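Local structure of aminotransferase, class V family protein (Trichomonas vaginalis, 5F8V) at residues V96-T101 with Y150-D155; N123-N128 with W142-D147; P137-W142 with P168-P173. The protein probably catalyses the pyridoxal-phosphate-dependent exchange of an amino group between O-phospho-L-serine and 2-oxoglutarate, the second step of serine synthesis from 3-phosphoglycerate. All blocks are in the same frame, centred on the assembly; numbering follows the deposited sequence.

How the contacts relate
Of the segments joined here, strand 95-98 comes first along the chain; in contact 1 it pairs with strand 148-154, its neighbour within the sheet, closing a loop of 48 residues. Contact 2 falls wholly within that loop: residues 123-128 meet residues 142-147 across a shorter loop of 13 residues, fastening the connection before strand 148-154 to the end of edge strand 121-124. Contact 3 starts inside the larger loop, at 137-142, and ends beyond it at 168-173, so it crosses contacts 1 and 2; it joins that connection to the one before strand 174-177. Contacts 2 and 3 share Trp-142, whose ring meets Phe-151 of contact 1.

Contact 1 of 3, residues V96-T101 with Y150-D155; sequences VDYLCT and YFYYCD
The Tyr-98 ring receives two tyrosines on the same face: Tyr-152 CB makes a CH-pi contact, 3.8 Å from the centroid, and Tyr-150 presents its edge in an offset edge-to-face pair with planes at 78°. Val-96 CG2 lies in plane at the Tyr-98 edge. Tyr-152 has Tyr-98 CE1 over one face, 3.4 Å from Tyr-152 CG, although the two rings barely overlap. Over a face of Tyr-150 lies Val-96 CG1, 3.6 Å from Tyr-150 CZ; at its edge, near the plane, is Tyr-98 OH. With CG between backbone N and carbonyl carbon (chi1 53°), Tyr-150 donates its hydroxyl to Tyr-98 OH at 2.7 Å, which ties the ring ends together and should limit their movement. On the face that carries Asp-97 and Phe-151, the Phe-151 ring reaches Leu-99, whose CB is 3.6 Å from Phe-151 CZ.

Backbone bonds set the register: Asp-97 N to Tyr-150 O at 3.1 Å, Tyr-152 N to Asp-97 O at 2.7 Å, Leu-99 N to Tyr-152 O at 2.9 Å. Such parallel pairing, at a strand angle of 20°, belongs to the seven-stranded mixed sheet characteristic of the large domain in fold-type I pyridoxal-phosphate enzymes.

Contact 2 of 3, residues N123-N128 with W142-D147; sequences NSVAGN and WKLSED
Asn-123 ND2 donates to Lys-143 O at 2.9 Å. The oxygen lies in the plane of the asparagine amide, but the bond is bent, with 132° at the hydrogen. With CG anti to the backbone N (chi1 -176°), the amide comes within bonding distance of Lys-143 O, and the same ND2 also donates to Asp-97 OD1 of strand 95-98. That carboxylate oxygen takes a further hydrogen bond from Ser-145, whose OG packs 3.4 Å from Asn-123 CB. The amide is therefore positioned from both the loop and the sheet.

The return bond is straighter: Lys-143 N donates to Val-125 O at 3.0 Å. The nearest partners pair in descending order, Asn-123 with Ser-145, Val-125 with Lys-143, Ala-126 with Trp-142, and the end-to-end directions of the touching parts lie 168° apart, so the chains are nearly antiparallel.

Val-125 carries the apolar part of the contact. Its CG1 presses closely on Trp-142, 3.3 Å from CB and 3.6 Å from CG of that residue, and also reaches Leu-144 CD2 at 3.9 Å. Ala-126 CB adds a looser touch near Trp-142 CD1. Strand 121-124 is the outermost strand here within the chain; strand 95-98 bonds to its inner side, Val-125 and Leu-144 both reach Phe-151 of strand 148-154, and Ser-124, pointing away from the loop, touches Phe-109 of helix 103-115.

Contact 3 of 3, residues P137-W142 with P168-P173; sequences PARDTW and PDVPAP
Arg-139, at the start of a 3-10 turn, makes the polar half of this contact by gripping the backbone oxygen of Asp-169 with two nitrogens. NE donates to Asp-169 O at 2.9 Å and NH2 to Asp-169 O at 3.0 Å. NE and NH2 form the side-on pair, and the acceptor lies 1° from the guanidinium plane, at its edge. The aliphatic chain bends at chi2 (58°), and the turn about chi4 (83°) sets the guanidinium edge to Asp-169 O. Two donors on one carbonyl would restrict rotation of the guanidinium, and Val-170 CG1 packs obliquely against it, 3.7 Å from Arg-139 NH2.

Further along, Thr-141 closes the turn: its N and its OG1 both donate to Ala-138 O, the hydroxyl at 2.7 Å.

Trp-142 supplies the apolar half through the six-membered part of its indole. The ring edge meets Pro-168 CB, 3.8 Å from Trp-142 CH2, and Val-170 CG1, 3.8 Å from Trp-142 CZ3, both near the ring plane. Arg-139 CD lies over one face, toward the rim. NE1 donates to Pro-137 O at 2.9 Å from above the carbonyl plane, folding the segment back on itself. The contact joins two loops, the 3-10 turn before strand 148-154 and the connection into strand 174-177, by a side-on arginine-carbonyl pair beside an apolar tryptophan edge, at the periphery of the aminotransferase fold.

Contact 1 of 3, residues V96-T101 with Y150-D155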
loop_
_atom_site.group_PDB
_atom_site.type_symbol
_atom_site.label_atom_id
_atom_site.label_comp_id
_atom_site.label_asym_id
_atom_site.label_seq_id
_atom_site.Cartn_x
_atom_site.Cartn_y
_atom_site.Cartn_z
ATOM N N VAL A 96 -26.947 -8.414 -3.231
ATOM C CA VAL A 96 -25.983 -8.408 -2.132
ATOM C C VAL A 96 -26.601 -7.717 -0.920
ATOM O O VAL A 96 -27.322 -6.725 -1.066
ATOM C CB VAL A 96 -24.655 -7.707 -2.500
ATOM C CG1 VAL A 96 -23.867 -8.550 -3.490
ATOM C CG2 VAL A 96 -24.889 -6.287 -3.025
ATOM N N ASP A 97 -26.311 -8.250 0.269
ATOM C CA ASP A 97 -26.836 -7.702 1.521
ATOM C C ASP A 97 -25.736 -7.018 2.344
ATOM O O ASP A 97 -24.668 -7.603 2.593
ATOM C CB ASP A 97 -27.534 -8.800 2.332
ATOM C CG ASP A 97 -28.972 -9.096 1.834
ATOM O OD1 ASP A 97 -29.600 -8.224 1.198
ATOM O OD2 ASP A 97 -29.492 -10.205 2.089
ATOM N N TYR A 98 -26.022 -5.776 2.745
ATOM C CA TYR A 98 -25.155 -4.962 3.602
ATOM C C TYR A 98 -25.920 -4.578 4.863
ATOM O O TYR A 98 -26.992 -3.984 4.774
ATOM C CB TYR A 98 -24.709 -3.705 2.845
ATOM C CG TYR A 98 -23.605 -3.977 1.846
ATOM C CD1 TYR A 98 -22.277 -3.712 2.166
ATOM C CD2 TYR A 98 -23.881 -4.528 0.591
ATOM C CE1 TYR A 98 -21.256 -3.973 1.276
ATOM C CE2 TYR A 98 -22.855 -4.796 -0.315
ATOM C CZ TYR A 98 -21.546 -4.515 0.035
ATOM O OH TYR A 98 -20.514 -4.765 -0.825
ATOM N N LEU A 99 -25.399 -4.954 6.031
ATOM C CA LEU A 99 -25.939 -4.472 7.306
ATOM C C LEU A 99 -25.084 -3.281 7.722
ATOM O O LEU A 99 -23.885 -3.431 7.974
ATOM C CB LEU A 99 -25.911 -5.556 8.379
ATOM C CG LEU A 99 -26.331 -5.113 9.794
ATOM C CD1 LEU A 99 -27.826 -4.904 9.894
ATOM C CD2 LEU A 99 -25.859 -6.106 10.846
ATOM N N CYS A 100 -25.708 -2.111 7.798
ATOM C CA CYS A 100 -25.014 -0.868 8.121
ATOM C C CYS A 100 -25.274 -0.491 9.573
ATOM O O CYS A 100 -26.347 -0.001 9.910
ATOM C CB CYS A 100 -25.469 0.244 7.175
ATOM S SG CYS A 100 -25.185 -0.113 5.422
ATOM N N THR A 101 -24.296 -0.754 10.437
ATOM C CA THR A 101 -24.406 -0.443 11.859
ATOM C C THR A 101 -23.703 0.864 12.244
ATOM O O THR A 101 -23.826 1.319 13.375
ATOM C CB THR A 101 -23.824 -1.577 12.713
ATOM O OG1 THR A 101 -22.466 -1.816 12.324
ATOM C CG2 THR A 101 -24.654 -2.858 12.538
ATOM N N TYR A 150 -23.714 -12.511 -0.667
ATOM C CA TYR A 150 -23.098 -12.463 0.645
ATOM C C TYR A 150 -23.878 -11.531 1.571
ATOM O O TYR A 150 -24.781 -10.801 1.126
ATOM C CB TYR A 150 -21.624 -12.018 0.534
ATOM C CG TYR A 150 -21.372 -10.715 -0.215
ATOM C CD1 TYR A 150 -20.822 -10.716 -1.499
ATOM C CD2 TYR A 150 -21.637 -9.477 0.379
ATOM C CE1 TYR A 150 -20.575 -9.527 -2.182
ATOM C CE2 TYR A 150 -21.399 -8.286 -0.290
ATOM C CZ TYR A 150 -20.861 -8.313 -1.566
ATOM O OH TYR A 150 -20.628 -7.131 -2.215
ATOM N N PHE A 151 -23.528 -11.593 2.853
ATOM C CA PHE A 151 -24.028 -10.704 3.890
ATOM C C PHE A 151 -22.807 -9.950 4.418
ATOM O O PHE A 151 -21.947 -10.541 5.072
ATOM C CB PHE A 151 -24.692 -11.508 5.009
ATOM C CG PHE A 151 -25.276 -10.666 6.108
ATOM C CD1 PHE A 151 -26.628 -10.331 6.102
ATOM C CD2 PHE A 151 -24.480 -10.217 7.161
ATOM C CE1 PHE A 151 -27.171 -9.567 7.124
ATOM C CE2 PHE A 151 -25.011 -9.449 8.175
ATOM C CZ PHE A 151 -26.363 -9.121 8.160
ATOM N N TYR A 152 -22.724 -8.661 4.104
ATOM C CA TYR A 152 -21.583 -7.833 4.492
ATOM C C TYR A 152 -21.892 -7.086 5.777
ATOM O O TYR A 152 -22.989 -6.545 5.929
ATOM C CB TYR A 152 -21.243 -6.834 3.385
ATOM C CG TYR A 152 -20.045 -5.966 3.702
ATOM C CD1 TYR A 152 -20.150 -4.874 4.575
ATOM C CD2 TYR A 152 -18.798 -6.233 3.135
ATOM C CE1 TYR A 152 -19.053 -4.092 4.880
ATOM C CE2 TYR A 152 -17.700 -5.443 3.426
ATOM C CZ TYR A 152 -17.838 -4.379 4.294
ATOM O OH TYR A 152 -16.759 -3.606 4.584
ATOM N N TYR A 153 -20.921 -7.041 6.690
ATOM C CA TYR A 153 -21.043 -6.226 7.910
ATOM C C TYR A 153 -19.706 -5.896 8.546
ATOM O O TYR A 153 -18.696 -6.525 8.252
ATOM C CB TYR A 153 -21.950 -6.902 8.941
ATOM C CG TYR A 153 -21.289 -7.913 9.858
ATOM C CD1 TYR A 153 -21.007 -9.204 9.422
ATOM C CD2 TYR A 153 -20.982 -7.587 11.177
ATOM C CE1 TYR A 153 -20.415 -10.141 10.271
ATOM C CE2 TYR A 153 -20.405 -8.514 12.027
ATOM C CZ TYR A 153 -20.120 -9.796 11.566
ATOM O OH TYR A 153 -19.549 -10.702 12.426
ATOM N N CYS A 154 -19.736 -4.908 9.432
ATOM C CA CYS A 154 -18.556 -4.442 10.152
ATOM C C CYS A 154 -18.598 -4.968 11.579
ATOM O O CYS A 154 -19.507 -4.641 12.353
ATOM C CB CYS A 154 -18.516 -2.924 10.167
ATOM S SG CYS A 154 -17.005 -2.276 10.877
ATOM N N ASP A 155 -17.623 -5.796 11.924
ATOM C CA ASP A 155 -17.614 -6.425 13.240
ATOM C C ASP A 155 -17.406 -5.408 14.363
ATOM O O ASP A 155 -17.953 -5.581 15.445
ATOM C CB ASP A 155 -16.550 -7.523 13.305
ATOM C CG ASP A 155 -16.852 -8.556 14.363
ATOM O OD1 ASP A 155 -17.982 -9.074 14.389
ATOM O OD2 ASP A 155 -15.958 -8.853 15.171
HETATM O O HOH W 1 -27.278 -12.095 2.807
HETATM O O HOH W 2 -22.150 -3.805 10.282
HETATM O O HOH W 3 -20.746 -2.923 14.250
#

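Contact 2 of 3, residues N123-N128 with W142-D147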
loop_
_atom_site.group_PDB
_atom_site.type_symbol
_atom_site.label_atom_id
_atom_site.label_comp_id
_atom_site.label_asym_id
_atom_site.label_seq_id
_atom_site.Cartn_x
_atom_site.Cartn_y
_atom_site.Cartn_z
ATOM N N ASN A 123 -28.758 -4.120 -1.359
ATOM C CA ASN A 123 -29.777 -3.986 -0.337
ATOM C C ASN A 123 -29.174 -3.653 1.025
ATOM O O ASN A 123 -28.277 -4.351 1.495
ATOM C CB ASN A 123 -30.575 -5.287 -0.251
ATOM C CG ASN A 123 -31.726 -5.204 0.734
ATOM O OD1 ASN A 123 -32.482 -4.236 0.731
ATOM N ND2 ASN A 123 -31.856 -6.214 1.587
ATOM N N SER A 124 -29.663 -2.574 1.636
ATOM C CA SER A 124 -29.376 -2.269 3.031
ATOM C C SER A 124 -30.379 -3.026 3.913
ATOM O O SER A 124 -31.583 -2.796 3.814
ATOM C CB SER A 124 -29.467 -0.767 3.284
ATOM O OG SER A 124 -29.179 -0.474 4.639
ATOM N N VAL A 125 -29.859 -3.902 4.771
ATOM C CA VAL A 125 -30.642 -4.908 5.522
ATOM C C VAL A 125 -31.546 -4.326 6.620
ATOM O O VAL A 125 -32.672 -4.818 6.827
ATOM C CB VAL A 125 -29.680 -5.972 6.133
ATOM C CG1 VAL A 125 -30.331 -6.798 7.226
ATOM C CG2 VAL A 125 -29.147 -6.889 5.041
ATOM N N ALA A 126 -31.042 -3.316 7.329
ATOM C CA ALA A 126 -31.771 -2.658 8.419
ATOM C C ALA A 126 -31.919 -1.154 8.175
ATOM O O ALA A 126 -32.149 -0.394 9.120
ATOM C CB ALA A 126 -31.062 -2.911 9.747
ATOM N N GLY A 127 -31.804 -0.730 6.918
ATOM C CA GLY A 127 -31.830 0.691 6.566
ATOM C C GLY A 127 -30.552 1.411 6.948
ATOM O O GLY A 127 -29.668 0.840 7.599
ATOM N N ASN A 128 -30.446 2.668 6.531
ATOM C CA ASN A 128 -29.297 3.491 6.898
ATOM C C ASN A 128 -29.320 3.736 8.409
ATOM O O ASN A 128 -30.386 3.947 8.980
ATOM C CB ASN A 128 -29.288 4.814 6.115
ATOM C CG ASN A 128 -29.018 4.618 4.623
ATOM O OD1 ASN A 128 -28.662 3.526 4.168
ATOM N ND2 ASN A 128 -29.188 5.685 3.853
ATOM N N TRP A 142 -34.381 -7.541 10.247
ATOM C CA TRP A 142 -33.525 -7.582 9.068
ATOM C C TRP A 142 -34.318 -8.120 7.879
ATOM O O TRP A 142 -35.006 -9.140 7.999
ATOM C CB TRP A 142 -32.306 -8.484 9.313
ATOM C CG TRP A 142 -31.358 -8.010 10.401
ATOM C CD1 TRP A 142 -31.527 -6.947 11.248
ATOM C CD2 TRP A 142 -30.119 -8.624 10.780
ATOM N NE1 TRP A 142 -30.471 -6.860 12.120
ATOM C CE2 TRP A 142 -29.589 -7.872 11.853
ATOM C CE3 TRP A 142 -29.395 -9.726 10.301
ATOM C CZ2 TRP A 142 -28.378 -8.192 12.468
ATOM C CZ3 TRP A 142 -28.190 -10.050 10.913
ATOM C CH2 TRP A 142 -27.694 -9.286 11.992
ATOM N N LYS A 143 -34.220 -7.420 6.748
ATOM C CA LYS A 143 -34.852 -7.822 5.492
ATOM C C LYS A 143 -33.760 -8.305 4.542
ATOM O O LYS A 143 -33.068 -7.497 3.921
ATOM C CB LYS A 143 -35.646 -6.651 4.884
ATOM C CG LYS A 143 -37.128 -6.616 5.263
ATOM C CD LYS A 143 -37.354 -6.593 6.769
ATOM C CE LYS A 143 -38.825 -6.683 7.126
ATOM N NZ LYS A 143 -39.022 -6.840 8.598
ATOM N N LEU A 144 -33.598 -9.626 4.456
ATOM C CA LEU A 144 -32.566 -10.235 3.617
ATOM C C LEU A 144 -33.079 -10.434 2.191
ATOM O O LEU A 144 -34.284 -10.533 1.965
ATOM C CB LEU A 144 -32.109 -11.578 4.204
ATOM C CG LEU A 144 -31.776 -11.642 5.698
ATOM C CD1 LEU A 144 -31.116 -12.977 6.012
ATOM C CD2 LEU A 144 -30.898 -10.484 6.153
ATOM N N SER A 145 -32.147 -10.498 1.244
ATOM C CA SER A 145 -32.463 -10.652 -0.177
ATOM C C SER A 145 -32.481 -12.127 -0.549
ATOM O O SER A 145 -31.766 -12.932 0.050
ATOM C CB SER A 145 -31.436 -9.915 -1.029
ATOM O OG SER A 145 -31.475 -8.528 -0.763
ATOM N N GLU A 146 -33.285 -12.467 -1.553
ATOM C CA GLU A 146 -33.537 -13.864 -1.912
ATOM C C GLU A 146 -32.271 -14.571 -2.392
ATOM O O GLU A 146 -31.901 -15.621 -1.859
ATOM C CB GLU A 146 -34.635 -13.962 -2.986
ATOM C CG GLU A 146 -35.186 -15.370 -3.201
ATOM C CD GLU A 146 -35.994 -15.496 -4.486
ATOM O OE1 GLU A 146 -35.620 -16.323 -5.349
ATOM O OE2 GLU A 146 -37.000 -14.765 -4.636
ATOM N N ASP A 147 -31.612 -13.986 -3.385
ATOM C CA ASP A 147 -30.449 -14.604 -4.028
ATOM C C ASP A 147 -29.184 -13.808 -3.688
ATOM O O ASP A 147 -28.456 -13.375 -4.572
ATOM C CB ASP A 147 -30.684 -14.673 -5.549
ATOM C CG ASP A 147 -29.611 -15.468 -6.279
ATOM O OD1 ASP A 147 -29.222 -16.557 -5.803
ATOM O OD2 ASP A 147 -29.153 -14.995 -7.336
#

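Contact 3 of 3, residues P137-W142 with P168-P173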
loop_
_atom_site.group_PDB
_atom_site.type_symbol
_atom_site.label_atom_id
_atom_site.label_comp_id
_atom_site.label_asym_id
_atom_site.label_seq_id
_atom_site.Cartn_x
_atom_site.Cartn_y
_atom_site.Cartn_z
ATOM N N PRO A 137 -29.426 -3.081 15.054
ATOM C CA PRO A 137 -30.865 -3.366 14.970
ATOM C C PRO A 137 -31.169 -4.849 15.137
ATOM O O PRO A 137 -30.362 -5.693 14.726
ATOM C CB PRO A 137 -31.232 -2.892 13.563
ATOM C CG PRO A 137 -30.232 -1.833 13.262
ATOM C CD PRO A 137 -28.961 -2.325 13.873
ATOM N N ALA A 138 -32.308 -5.144 15.761
ATOM C CA ALA A 138 -32.675 -6.505 16.143
ATOM C C ALA A 138 -32.730 -7.429 14.923
ATOM O O ALA A 138 -33.216 -7.031 13.860
ATOM C CB ALA A 138 -34.012 -6.504 16.866
ATOM N N ARG A 139 -32.200 -8.640 15.091
ATOM C CA ARG A 139 -32.093 -9.641 14.020
ATOM C C ARG A 139 -33.405 -9.863 13.253
ATOM O O ARG A 139 -33.402 -9.962 12.026
ATOM C CB ARG A 139 -31.577 -10.973 14.598
ATOM C CG ARG A 139 -31.489 -12.151 13.628
ATOM C CD ARG A 139 -30.595 -11.840 12.443
ATOM N NE ARG A 139 -30.575 -12.906 11.438
ATOM C CZ ARG A 139 -31.482 -13.078 10.468
ATOM N NH1 ARG A 139 -32.536 -12.265 10.338
ATOM N NH2 ARG A 139 -31.343 -14.094 9.616
ATOM N N ASP A 140 -34.521 -9.893 13.980
ATOM C CA ASP A 140 -35.829 -10.197 13.393
ATOM C C ASP A 140 -36.416 -9.075 12.521
ATOM O O ASP A 140 -37.421 -9.305 11.851
ATOM C CB ASP A 140 -36.835 -10.583 14.493
ATOM C CG ASP A 140 -36.376 -11.775 15.325
ATOM O OD1 ASP A 140 -35.923 -12.785 14.753
ATOM O OD2 ASP A 140 -36.484 -11.713 16.566
ATOM N N THR A 141 -35.819 -7.878 12.534
ATOM C CA THR A 141 -36.229 -6.778 11.642
ATOM C C THR A 141 -35.440 -6.737 10.335
ATOM O O THR A 141 -35.779 -5.964 9.434
ATOM C CB THR A 141 -36.042 -5.396 12.314
ATOM O OG1 THR A 141 -34.652 -5.171 12.581
ATOM C CG2 THR A 141 -36.826 -5.315 13.609
ATOM N N TRP A 142 -34.381 -7.541 10.247
ATOM C CA TRP A 142 -33.525 -7.582 9.068
ATOM C C TRP A 142 -34.318 -8.120 7.879
ATOM O O TRP A 142 -35.006 -9.140 7.999
ATOM C CB TRP A 142 -32.306 -8.484 9.313
ATOM C CG TRP A 142 -31.358 -8.010 10.401
ATOM C CD1 TRP A 142 -31.527 -6.947 11.248
ATOM C CD2 TRP A 142 -30.119 -8.624 10.780
ATOM N NE1 TRP A 142 -30.471 -6.860 12.120
ATOM C CE2 TRP A 142 -29.589 -7.872 11.853
ATOM C CE3 TRP A 142 -29.395 -9.726 10.301
ATOM C CZ2 TRP A 142 -28.378 -8.192 12.468
ATOM C CZ3 TRP A 142 -28.190 -10.050 10.913
ATOM C CH2 TRP A 142 -27.694 -9.286 11.992
ATOM N N PRO A 168 -23.298 -12.863 13.135
ATOM C CA PRO A 168 -24.721 -13.031 12.837
ATOM C C PRO A 168 -25.047 -14.407 12.244
ATOM O O PRO A 168 -24.167 -15.069 11.676
ATOM C CB PRO A 168 -25.003 -11.941 11.797
ATOM C CG PRO A 168 -23.917 -10.945 11.965
ATOM C CD PRO A 168 -22.717 -11.736 12.385
ATOM N N ASP A 169 -26.304 -14.813 12.403
ATOM C CA ASP A 169 -26.840 -16.027 11.803
ATOM C C ASP A 169 -27.693 -15.641 10.592
ATOM O O ASP A 169 -28.803 -15.130 10.742
ATOM C CB ASP A 169 -27.674 -16.784 12.844
ATOM C CG ASP A 169 -28.149 -18.142 12.356
ATOM O OD1 ASP A 169 -27.515 -18.723 11.442
ATOM O OD2 ASP A 169 -29.153 -18.643 12.913
ATOM N N VAL A 170 -27.147 -15.852 9.397
ATOM C CA VAL A 170 -27.845 -15.561 8.149
ATOM C C VAL A 170 -27.507 -16.625 7.106
ATOM O O VAL A 170 -26.460 -17.278 7.207
ATOM C CB VAL A 170 -27.498 -14.158 7.585
ATOM C CG1 VAL A 170 -27.971 -13.062 8.530
ATOM C CG2 VAL A 170 -26.013 -14.024 7.286
ATOM N N PRO A 171 -28.384 -16.810 6.099
ATOM C CA PRO A 171 -28.100 -17.860 5.109
ATOM C C PRO A 171 -26.822 -17.618 4.297
ATOM O O PRO A 171 -25.974 -18.509 4.227
ATOM C CB PRO A 171 -29.345 -17.838 4.213
ATOM C CG PRO A 171 -30.430 -17.322 5.103
ATOM C CD PRO A 171 -29.741 -16.255 5.913
ATOM N N ALA A 172 -26.670 -16.417 3.734
ATOM C CA ALA A 172 -25.529 -16.128 2.860
ATOM C C ALA A 172 -24.204 -16.119 3.641
ATOM O O ALA A 172 -24.204 -15.893 4.862
ATOM C CB ALA A 172 -25.731 -14.813 2.124
ATOM N N PRO A 173 -23.079 -16.386 2.947
ATOM C CA PRO A 173 -21.779 -16.316 3.623
ATOM C C PRO A 173 -21.425 -14.895 4.069
ATOM O O PRO A 173 -21.774 -13.924 3.395
ATOM C CB PRO A 173 -20.787 -16.835 2.570
ATOM C CG PRO A 173 -21.512 -16.787 1.273
ATOM C CD PRO A 173 -22.964 -16.959 1.593
#